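Local atomic coordinates of kirola (Actinidia deliciosa, PDB entry 4IGV), a protein that is a ripening-related kiwifruit allergen of the Bet v 1-like superfamily, whose biological role is not established but which probably binds small apolar molecules, as its relatives do. Residues 33-38 with 138-143; 41-46 with 55-60; 68-73 with 86-91. All blocks are in the same frame, centred on the assembly; numbering follows the deposited sequence.

The three contacts lie in one Bet v 1-type fold. Interactions 2 and 3 are consecutive hairpins of the same antiparallel sheet, their centres about 9 Å apart; adjacent strands 55-62 and 65-77 join them, with probable hydrogen bonds from Phe58 N to Ala69 O and from Asp71 N to Ile56 O, both 2.8 Å. Interaction 1 ties the chain just before strand 39-46 to helix 131-145. It touches interaction 2 where Asn38 O comes 3.3 Å from Tyr60 CB, whereas its nearest atoms stay about 9 Å from those of interaction 3. Asp71 OD2 of interaction 3 packs against the Phe58 ring of interaction 2 and hydrogen-bonds an unidentified ligand, probably from the crystallisation liquor.

Interaction 1. Residues 33-38 with 138-143; sequences EMSPVN and IEITKD
Ser35, where the chain leaves helical geometry at the end of helix 30-34, brings its CA within 5.6 Å of Asp143 CA on the long helix 131-145, the nearest approach of the two backbones. The main polar link is short: Ser35 OG donates to Asp143 OD2 at 2.6 Å, and OD2 receives it on its anti lone pair, away from OD1. With OG turned opposite the serine N (chi1 -161°), the hydroxyl reaches across to the helix and also rests 3.7 Å from Ile140 CG1. Beside it, Met34 O lies 3.5 Å from Asp143 CB. A water accepts from Val37 N and makes a weak bond to the same Asp143 OD2, giving this oxygen a second, weak donor.

About one turn earlier in the helix, Ile140 CG1 lies 4.0 Å from Asn38 CB, and Glu139 meets the Asn38 amide. Glu139 is modelled in two conformations, and for the one described the carboxylate plane stands 84° from the amide plane. Asn38 ND2 meets Glu139 OE1 at 3.3 Å from above the carboxylate, through a bent hydrogen bond (137° at the hydrogen), while Asn38 OD1 and Glu139 OE2, both acceptors, sit 3.0 Å apart. With two acceptors this close and Glu139 in two conformations, the direct bond is doubtful in detail; a water accepting from Asn38 ND2 at 2.8 Å and donating to Glu139 OE1 bridges the same two groups.

Met34 packs on Ile23 of helix 17-25 and on Tyr147. On the other side of helix 131-145, Thr141 bonds Trp116 NE1 and packs on Val11 of strand 4-12 and Phe20, while the backbone of Asn38 hydrogen-bonds that of Thr61, so the contact sits between the short helices, the C-terminal helix and the start of strand 39-46.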
loop_
_atom_site.group_PDB
_atom_site.type_symbol
_atom_site.label_atom_id
_atom_site.label_comp_id
_atom_site.label_asym_id
_atom_site.label_seq_id
_atom_site.Cartn_x
_atom_site.Cartn_y
_atom_site.Cartn_z
ATOM N N GLU A 33 9.321 10.350 2.244
ATOM C CA GLU A 33 9.488 11.524 3.068
ATOM C C GLU A 33 8.594 11.524 4.316
ATOM O O GLU A 33 9.022 11.983 5.396
ATOM C CB GLU A 33 9.211 12.741 2.180
ATOM C CG GLU A 33 8.846 13.991 2.869
ATOM C CD GLU A 33 8.355 15.040 1.850
ATOM O OE1 GLU A 33 9.235 15.595 1.152
ATOM O OE2 GLU A 33 7.116 15.277 1.747
ATOM N N MET A 34 7.350 11.034 4.158
ATOM C CA MET A 34 6.340 11.102 5.207
ATOM C C MET A 34 6.419 9.974 6.208
ATOM O O MET A 34 6.031 10.122 7.370
ATOM C CB MET A 34 4.944 11.179 4.605
ATOM C CG MET A 34 4.812 12.380 3.695
ATOM S SD MET A 34 3.207 12.435 2.840
ATOM C CE MET A 34 3.302 14.053 2.067
ATOM N N SER A 35 6.996 8.853 5.782
ATOM C CA SER A 35 7.144 7.648 6.654
ATOM C C SER A 35 8.531 7.026 6.421
ATOM O O SER A 35 8.678 5.852 6.060
ATOM C CB SER A 35 6.045 6.610 6.369
ATOM O OG SER A 35 5.884 5.687 7.437
ATOM N N PRO A 36 9.602 7.789 6.752
ATOM C CA PRO A 36 10.956 7.372 6.400
ATOM C C PRO A 36 11.518 6.216 7.172
ATOM O O PRO A 36 12.449 5.565 6.687
ATOM C CB PRO A 36 11.767 8.642 6.652
ATOM C CG PRO A 36 10.985 9.360 7.692
ATOM C CD PRO A 36 9.566 9.147 7.330
ATOM N N VAL A 37 10.953 5.924 8.335
ATOM C CA VAL A 37 11.380 4.730 9.073
ATOM C C VAL A 37 10.928 3.455 8.306
ATOM O O VAL A 37 11.662 2.437 8.268
ATOM C CB VAL A 37 10.839 4.751 10.509
ATOM C CG1 VAL A 37 11.209 3.447 11.190
ATOM C CG2 VAL A 37 11.422 6.012 11.297
ATOM N N ASN A 38 9.739 3.539 7.700
ATOM C CA ASN A 38 9.096 2.406 7.064
ATOM C C ASN A 38 9.495 2.246 5.590
ATOM O O ASN A 38 9.693 1.155 5.116
ATOM C CB ASN A 38 7.573 2.523 7.188
ATOM C CG ASN A 38 7.103 2.500 8.605
ATOM O OD1 ASN A 38 6.316 3.373 9.007
ATOM N ND2 ASN A 38 7.640 1.595 9.382
ATOM N N ILE A 138 -1.019 0.444 8.044
ATOM C CA ILE A 138 -1.774 1.345 8.901
ATOM C C ILE A 138 -0.844 2.405 9.504
ATOM O O ILE A 138 -1.214 3.565 9.637
ATOM C CB ILE A 138 -2.550 0.579 9.961
ATOM C CG1 ILE A 138 -3.621 -0.308 9.275
ATOM C CG2 ILE A 138 -3.218 1.543 10.949
ATOM C CD1 ILE A 138 -4.663 0.451 8.523
ATOM N N GLU A 139 0.386 1.993 9.825
ATOM C CA GLU A 139 1.381 2.924 10.399
ATOM C C GLU A 139 1.703 3.984 9.391
ATOM O O GLU A 139 1.701 5.182 9.672
ATOM C CB GLU A 139 2.710 2.234 10.761
ATOM C CG GLU A 139 3.573 3.217 11.587
ATOM C CD GLU A 139 5.039 2.884 11.756
ATOM O OE1 GLU A 139 5.411 1.686 11.752
ATOM O OE2 GLU A 139 5.807 3.880 11.919
ATOM N N ILE A 140 1.990 3.546 8.171
ATOM C CA ILE A 140 2.246 4.477 7.067
ATOM C C ILE A 140 1.101 5.486 6.949
ATOM O O ILE A 140 1.329 6.684 6.824
ATOM C CB ILE A 140 2.513 3.770 5.741
ATOM C CG1 ILE A 140 3.874 3.088 5.814
ATOM C CG2 ILE A 140 2.448 4.787 4.592
ATOM C CD1 ILE A 140 4.059 2.108 4.663
ATOM N N THR A 141 -0.135 4.983 7.030
ATOM C CA THR A 141 -1.301 5.827 6.950
ATOM C C THR A 141 -1.287 6.891 8.058
ATOM O O THR A 141 -1.537 8.067 7.813
ATOM C CB THR A 141 -2.585 4.971 7.066
ATOM O OG1 THR A 141 -2.587 3.998 6.005
ATOM C CG2 THR A 141 -3.851 5.809 7.001
ATOM N N LYS A 142 -0.964 6.485 9.271
ATOM C CA LYS A 142 -0.903 7.415 10.396
ATOM C C LYS A 142 0.230 8.426 10.259
ATOM O O LYS A 142 0.058 9.609 10.617
ATOM C CB LYS A 142 -0.825 6.639 11.709
ATOM C CG LYS A 142 -2.114 5.885 12.040
ATOM C CD LYS A 142 -1.964 5.004 13.236
ATOM C CE LYS A 142 -3.191 4.167 13.458
ATOM N NZ LYS A 142 -2.980 3.288 14.646
ATOM N N ASP A 143 1.346 7.971 9.686
ATOM C CA ASP A 143 2.461 8.891 9.414
ATOM C C ASP A 143 2.045 9.937 8.387
ATOM O O ASP A 143 2.384 11.097 8.569
ATOM C CB ASP A 143 3.676 8.131 8.960
ATOM C CG ASP A 143 4.392 7.427 10.087
ATOM O OD1 ASP A 143 4.142 7.722 11.285
ATOM O OD2 ASP A 143 5.249 6.560 9.823
HETATM O O HOH W 1 8.494 7.175 9.758
HETATM O O HOH W 2 7.818 1.488 12.167
#

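Interaction 2. Residues 41-46 with 55-60; sequences GVDLLE and VIFFKY
Strands 39-46 and 55-62 form a β-hairpin at one side of the seven-stranded antiparallel sheet, where 39-46 is the outermost strand; Gly41 pairs with Lys59, and the axes of the two short strand segments come within 4.5 Å. Asp43 and Phe57 exchange two nearly straight bonds: Asp43 N to Phe57 O and Phe57 N to Asp43 O, both 2.8 Å.

In the non-hydrogen-bonded pairs on either side of it, Val42 faces Phe58 and Leu44 faces Ile56, and these four side chains share one face. Val42 CG1, swung opposite the backbone N (chi1 -179°), meets Ile56 CG2 at 3.6 Å and reaches Phe58 CE1 as well. Ile56 CG2 in turn lies over one face of the Phe58 ring, offset toward its rim, so the valine, isoleucine and phenylalanine form one apolar cluster. Leu44 CD1 rests 3.6 Å from Val55 O and packs on Ile56 CG1.

The regular ladder of the hairpin breaks at Leu45 and Glu46, which both face Val55 in a classic β-bulge. Val55 O takes a 2.8 Å bond from Leu45 N and a weak one from Glu46 N at 3.3 Å, and Val55 N returns a bond to Glu46 O. The extra residue brings Leu45 onto the same side as Phe57, so that Leu45 CD1 lies 3.9 Å from Phe57 CB. On the same face as Phe57, Asp43 runs alongside it with its carboxylate nearly coplanar with the ring (20°), and Asp43 OD2 approaches Phe57 CD2 at the ring edge. Val42 is backed by Ile31 and Ser32 of helix 30-34, and Phe58 by Leu28.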
loop_
_atom_site.group_PDB
_atom_site.type_symbol
_atom_site.label_atom_id
_atom_site.label_comp_id
_atom_site.label_asym_id
_atom_site.label_seq_id
_atom_site.Cartn_x
_atom_site.Cartn_y
_atom_site.Cartn_z
ATOM N N GLY A 41 12.536 3.957 -0.209
ATOM C CA GLY A 41 12.548 4.342 -1.615
ATOM C C GLY A 41 11.284 3.853 -2.298
ATOM O O GLY A 41 10.783 2.771 -2.001
ATOM N N VAL A 42 10.774 4.683 -3.201
ATOM C CA VAL A 42 9.711 4.332 -4.137
ATOM C C VAL A 42 10.175 4.820 -5.485
ATOM O O VAL A 42 10.209 6.045 -5.758
ATOM C CB VAL A 42 8.461 5.066 -3.760
ATOM C CG1 VAL A 42 7.356 4.693 -4.697
ATOM C CG2 VAL A 42 8.006 4.750 -2.297
ATOM N N ASP A 43 10.480 3.852 -6.349
ATOM C CA ASP A 43 11.127 4.139 -7.632
ATOM C C ASP A 43 10.301 3.630 -8.783
ATOM O O ASP A 43 10.093 2.408 -8.925
ATOM C CB ASP A 43 12.501 3.499 -7.712
ATOM C CG ASP A 43 13.396 3.948 -6.583
ATOM O OD1 ASP A 43 13.564 5.184 -6.437
ATOM O OD2 ASP A 43 13.783 3.092 -5.754
ATOM N N LEU A 44 9.823 4.545 -9.618
ATOM C CA LEU A 44 9.112 4.166 -10.815
ATOM C C LEU A 44 10.114 3.499 -11.749
ATOM O O LEU A 44 11.188 4.025 -12.008
ATOM C CB LEU A 44 8.512 5.431 -11.457
ATOM C CG LEU A 44 7.678 5.223 -12.725
ATOM C CD1 LEU A 44 6.379 4.480 -12.428
ATOM C CD2 LEU A 44 7.367 6.577 -13.263
ATOM N N LEU A 45 9.730 2.347 -12.276
ATOM C CA LEU A 45 10.538 1.613 -13.212
ATOM C C LEU A 45 10.009 1.653 -14.622
ATOM O O LEU A 45 10.798 1.677 -15.539
ATOM C CB LEU A 45 10.626 0.167 -12.757
ATOM C CG LEU A 45 11.301 -0.117 -11.441
ATOM C CD1 LEU A 45 11.416 -1.646 -11.243
ATOM C CD2 LEU A 45 12.654 0.520 -11.321
ATOM N N GLU A 46 8.686 1.635 -14.821
ATOM C CA GLU A 46 8.066 1.686 -16.137
ATOM C C GLU A 46 6.743 2.401 -16.061
ATOM O O GLU A 46 6.054 2.350 -15.024
ATOM C CB GLU A 46 7.857 0.292 -16.704
ATOM C CG GLU A 46 9.052 -0.529 -16.816
ATOM C CD GLU A 46 10.143 0.101 -17.736
ATOM O OE1 GLU A 46 9.993 1.073 -18.581
ATOM O OE2 GLU A 46 11.316 -0.347 -17.535
ATOM N N VAL A 55 4.967 0.323 -13.154
ATOM C CA VAL A 55 5.721 -0.640 -12.382
ATOM C C VAL A 55 6.596 0.126 -11.405
ATOM O O VAL A 55 7.330 1.031 -11.825
ATOM C CB VAL A 55 6.592 -1.528 -13.305
ATOM C CG1 VAL A 55 7.473 -2.527 -12.486
ATOM C CG2 VAL A 55 5.752 -2.252 -14.380
ATOM N N ILE A 56 6.501 -0.227 -10.137
ATOM C CA ILE A 56 7.086 0.536 -9.061
ATOM C C ILE A 56 7.913 -0.401 -8.172
ATOM O O ILE A 56 7.473 -1.507 -7.784
ATOM C CB ILE A 56 6.035 1.296 -8.239
ATOM C CG1 ILE A 56 5.222 2.207 -9.127
ATOM C CG2 ILE A 56 6.711 2.098 -7.105
ATOM C CD1 ILE A 56 4.044 2.853 -8.377
ATOM N N PHE A 57 9.112 0.067 -7.809
ATOM C CA PHE A 57 10.000 -0.681 -6.898
ATOM C C PHE A 57 9.979 -0.007 -5.519
ATOM O O PHE A 57 10.099 1.195 -5.438
ATOM C CB PHE A 57 11.415 -0.678 -7.469
ATOM C CG PHE A 57 12.432 -1.444 -6.646
ATOM C CD1 PHE A 57 12.457 -2.840 -6.688
ATOM C CD2 PHE A 57 13.377 -0.774 -5.914
ATOM C CE1 PHE A 57 13.411 -3.531 -5.967
ATOM C CE2 PHE A 57 14.345 -1.490 -5.194
ATOM C CZ PHE A 57 14.333 -2.879 -5.264
ATOM N N PHE A 58 9.836 -0.821 -4.453
ATOM C CA PHE A 58 9.801 -0.328 -3.093
ATOM C C PHE A 58 10.961 -0.873 -2.309
ATOM O O PHE A 58 11.266 -2.077 -2.363
ATOM C CB PHE A 58 8.515 -0.760 -2.409
ATOM C CG PHE A 58 7.267 -0.187 -3.003
ATOM C CD1 PHE A 58 6.770 1.000 -2.611
ATOM C CD2 PHE A 58 6.582 -0.863 -4.012
ATOM C CE1 PHE A 58 5.608 1.536 -3.153
ATOM C CE2 PHE A 58 5.443 -0.332 -4.539
ATOM C CZ PHE A 58 4.954 0.846 -4.113
ATOM N N LYS A 59 11.623 0.030 -1.577
ATOM C CA LYS A 59 12.608 -0.349 -0.594
ATOM C C LYS A 59 11.974 0.018 0.749
ATOM O O LYS A 59 11.618 1.174 0.973
ATOM C CB LYS A 59 13.904 0.434 -0.777
ATOM C CG LYS A 59 14.598 0.129 -2.080
ATOM C CD LYS A 59 15.865 0.935 -2.183
ATOM C CE LYS A 59 16.869 0.525 -1.152
ATOM N NZ LYS A 59 18.203 1.120 -1.446
ATOM N N TYR A 60 11.800 -0.967 1.628
ATOM C CA TYR A 60 11.120 -0.771 2.873
ATOM C C TYR A 60 11.712 -1.581 3.994
ATOM O O TYR A 60 12.574 -2.436 3.757
ATOM C CB TYR A 60 9.591 -1.059 2.693
ATOM C CG TYR A 60 9.158 -2.495 2.439
ATOM C CD1 TYR A 60 8.641 -3.269 3.444
ATOM C CD2 TYR A 60 9.267 -3.075 1.181
ATOM C CE1 TYR A 60 8.193 -4.613 3.198
ATOM C CE2 TYR A 60 8.853 -4.394 0.933
ATOM C CZ TYR A 60 8.300 -5.144 1.930
ATOM O OH TYR A 60 7.883 -6.440 1.704
#

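Interaction 3. Residues 68-73 with 86-91; sequences TAKDIV and KIVEGD
Lys70 O is held by two backbone amides at once: Val88 N at 2.8 Å, nearly in line with the carbonyl, and Glu89 N at 3.3 Å, in the carbonyl plane on a lone pair. Val88 and Glu89 together face Lys70, a classic β-bulge in the hairpin of strands 65-77 and 82-88, and the chain turns a corner at Glu89. Lys70 N closes the pair with a bond to Glu89 O, and beyond the bulge Ile72 and Lys86 resume regular antiparallel pairing.

The bulge brings Lys70 and Glu89 side by side on one face of the sheet. A bend at the third torsion of Lys70 (67°) draws its CE to 3.4 Å from Glu89 OE1 and sets NZ at 3.5 Å from the same oxygen, a long salt bridge; Val88 CG2 touches the lysine stem at CE. On the other face Asp71 lies alongside Ile87, with Asp71 OD1 3.6 Å from Ile87 CG1.

Past the corner, Gly90 CA makes a CA-H...O contact with Thr68 O at 3.3 Å, its backbone at a positive phi (134°), which glycine adopts readily. Asp91 then folds back on Thr68. Its N bonds Thr68 O, and its OD2 accepts a nearly straight bond (170°) from Thr68 N at 2.9 Å, on the anti side of the carboxylate but tilted out of its plane. The same Asp91 OD2 also accepts from a water that is hydrogen-bonded to Thr68 OG1 at 2.7 Å.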
loop_
_atom_site.group_PDB
_atom_site.type_symbol
_atom_site.label_atom_id
_atom_site.label_comp_id
_atom_site.label_asym_id
_atom_site.label_seq_id
_atom_site.Cartn_x
_atom_site.Cartn_y
_atom_site.Cartn_z
ATOM N N THR A 68 12.463 -5.635 -0.182
ATOM C CA THR A 68 12.110 -4.972 -1.429
ATOM C C THR A 68 10.879 -5.629 -2.050
ATOM O O THR A 68 10.575 -6.786 -1.758
ATOM C CB THR A 68 13.247 -4.946 -2.488
ATOM O OG1 THR A 68 13.537 -6.280 -2.967
ATOM C CG2 THR A 68 14.497 -4.313 -1.936
ATOM N N ALA A 69 10.198 -4.896 -2.907
ATOM C CA ALA A 69 9.064 -5.425 -3.680
ATOM C C ALA A 69 9.018 -4.680 -4.990
ATOM O O ALA A 69 9.305 -3.477 -5.055
ATOM C CB ALA A 69 7.782 -5.216 -2.959
ATOM N N LYS A 70 8.642 -5.379 -6.039
ATOM C CA LYS A 70 8.312 -4.741 -7.294
ATOM C C LYS A 70 6.847 -5.020 -7.537
ATOM O O LYS A 70 6.386 -6.174 -7.503
ATOM C CB LYS A 70 9.143 -5.327 -8.446
ATOM C CG LYS A 70 8.955 -4.655 -9.726
ATOM C CD LYS A 70 9.851 -5.199 -10.844
ATOM C CE LYS A 70 9.509 -6.577 -11.211
ATOM N NZ LYS A 70 10.298 -6.951 -12.438
ATOM N N ASP A 71 6.100 -3.960 -7.805
ATOM C CA ASP A 71 4.652 -4.032 -7.977
ATOM C C ASP A 71 4.221 -3.468 -9.306
ATOM O O ASP A 71 4.900 -2.569 -9.845
ATOM C CB ASP A 71 3.886 -3.183 -6.959
ATOM C CG ASP A 71 4.029 -3.610 -5.533
ATOM O OD1 ASP A 71 4.871 -4.455 -5.186
ATOM O OD2 ASP A 71 3.271 -3.010 -4.698
ATOM N N ILE A 72 3.108 -3.995 -9.835
ATOM C CA ILE A 72 2.393 -3.393 -10.954
ATOM C C ILE A 72 1.111 -2.762 -10.438
ATOM O O ILE A 72 0.459 -3.283 -9.540
ATOM C CB ILE A 72 2.111 -4.406 -12.140
ATOM C CG1 ILE A 72 1.398 -3.727 -13.315
ATOM C CG2 ILE A 72 1.325 -5.621 -11.686
ATOM C CD1 ILE A 72 1.501 -4.523 -14.635
ATOM N N VAL A 73 0.759 -1.609 -10.991
ATOM C CA VAL A 73 -0.547 -1.012 -10.695
ATOM C C VAL A 73 -1.538 -1.726 -11.609
ATOM O O VAL A 73 -1.549 -1.522 -12.834
ATOM C CB VAL A 73 -0.559 0.461 -10.922
ATOM C CG1 VAL A 73 -2.013 0.989 -10.713
ATOM C CG2 VAL A 73 0.391 1.183 -9.941
ATOM N N LYS A 86 -0.328 -5.063 -7.513
ATOM C CA LYS A 86 0.004 -6.488 -7.549
ATOM C C LYS A 86 1.502 -6.642 -7.273
ATOM O O LYS A 86 2.291 -6.100 -8.018
ATOM C CB LYS A 86 -0.354 -7.129 -8.898
ATOM C CG LYS A 86 0.141 -8.553 -9.036
ATOM C CD LYS A 86 -0.238 -9.104 -10.414
ATOM C CE LYS A 86 0.401 -10.410 -10.662
ATOM N NZ LYS A 86 0.043 -10.759 -12.068
ATOM N N ILE A 87 1.878 -7.407 -6.269
ATOM C CA ILE A 87 3.281 -7.666 -5.981
ATOM C C ILE A 87 3.777 -8.745 -6.900
ATOM O O ILE A 87 3.177 -9.822 -6.974
ATOM C CB ILE A 87 3.529 -8.047 -4.488
ATOM C CG1 ILE A 87 2.916 -6.996 -3.554
ATOM C CG2 ILE A 87 5.070 -8.281 -4.267
ATOM C CD1 ILE A 87 2.948 -7.346 -2.057
ATOM N N VAL A 88 4.835 -8.472 -7.651
ATOM C CA VAL A 88 5.316 -9.443 -8.652
ATOM C C VAL A 88 6.649 -10.012 -8.303
ATOM O O VAL A 88 6.948 -11.162 -8.683
ATOM C CB VAL A 88 5.299 -8.894 -10.065
ATOM C CG1 VAL A 88 3.809 -8.558 -10.453
ATOM C CG2 VAL A 88 6.197 -7.737 -10.298
ATOM N N GLU A 89 7.460 -9.277 -7.564
ATOM C CA GLU A 89 8.732 -9.781 -7.057
ATOM C C GLU A 89 9.014 -9.218 -5.690
ATOM O O GLU A 89 8.521 -8.145 -5.356
ATOM C CB GLU A 89 9.901 -9.364 -7.972
ATOM C CG GLU A 89 9.850 -9.833 -9.374
ATOM C CD GLU A 89 11.111 -9.471 -10.184
ATOM O OE1 GLU A 89 11.880 -8.561 -9.769
ATOM O OE2 GLU A 89 11.336 -10.108 -11.241
ATOM N N GLY A 90 9.806 -9.920 -4.922
ATOM C CA GLY A 90 10.328 -9.409 -3.667
ATOM C C GLY A 90 10.220 -10.396 -2.552
ATOM O O GLY A 90 9.859 -11.551 -2.747
ATOM N N ASP A 91 10.584 -9.948 -1.362
ATOM C CA ASP A 91 10.626 -10.841 -0.204
ATOM C C ASP A 91 9.284 -11.537 -0.001
ATOM O O ASP A 91 9.249 -12.716 0.376
ATOM C CB ASP A 91 11.034 -10.074 1.057
ATOM C CG ASP A 91 12.428 -9.486 0.955
ATOM O OD1 ASP A 91 13.358 -10.024 1.581
ATOM O OD2 ASP A 91 12.642 -8.488 0.241
HETATM O O HOH W 3 14.720 -8.016 -1.201
#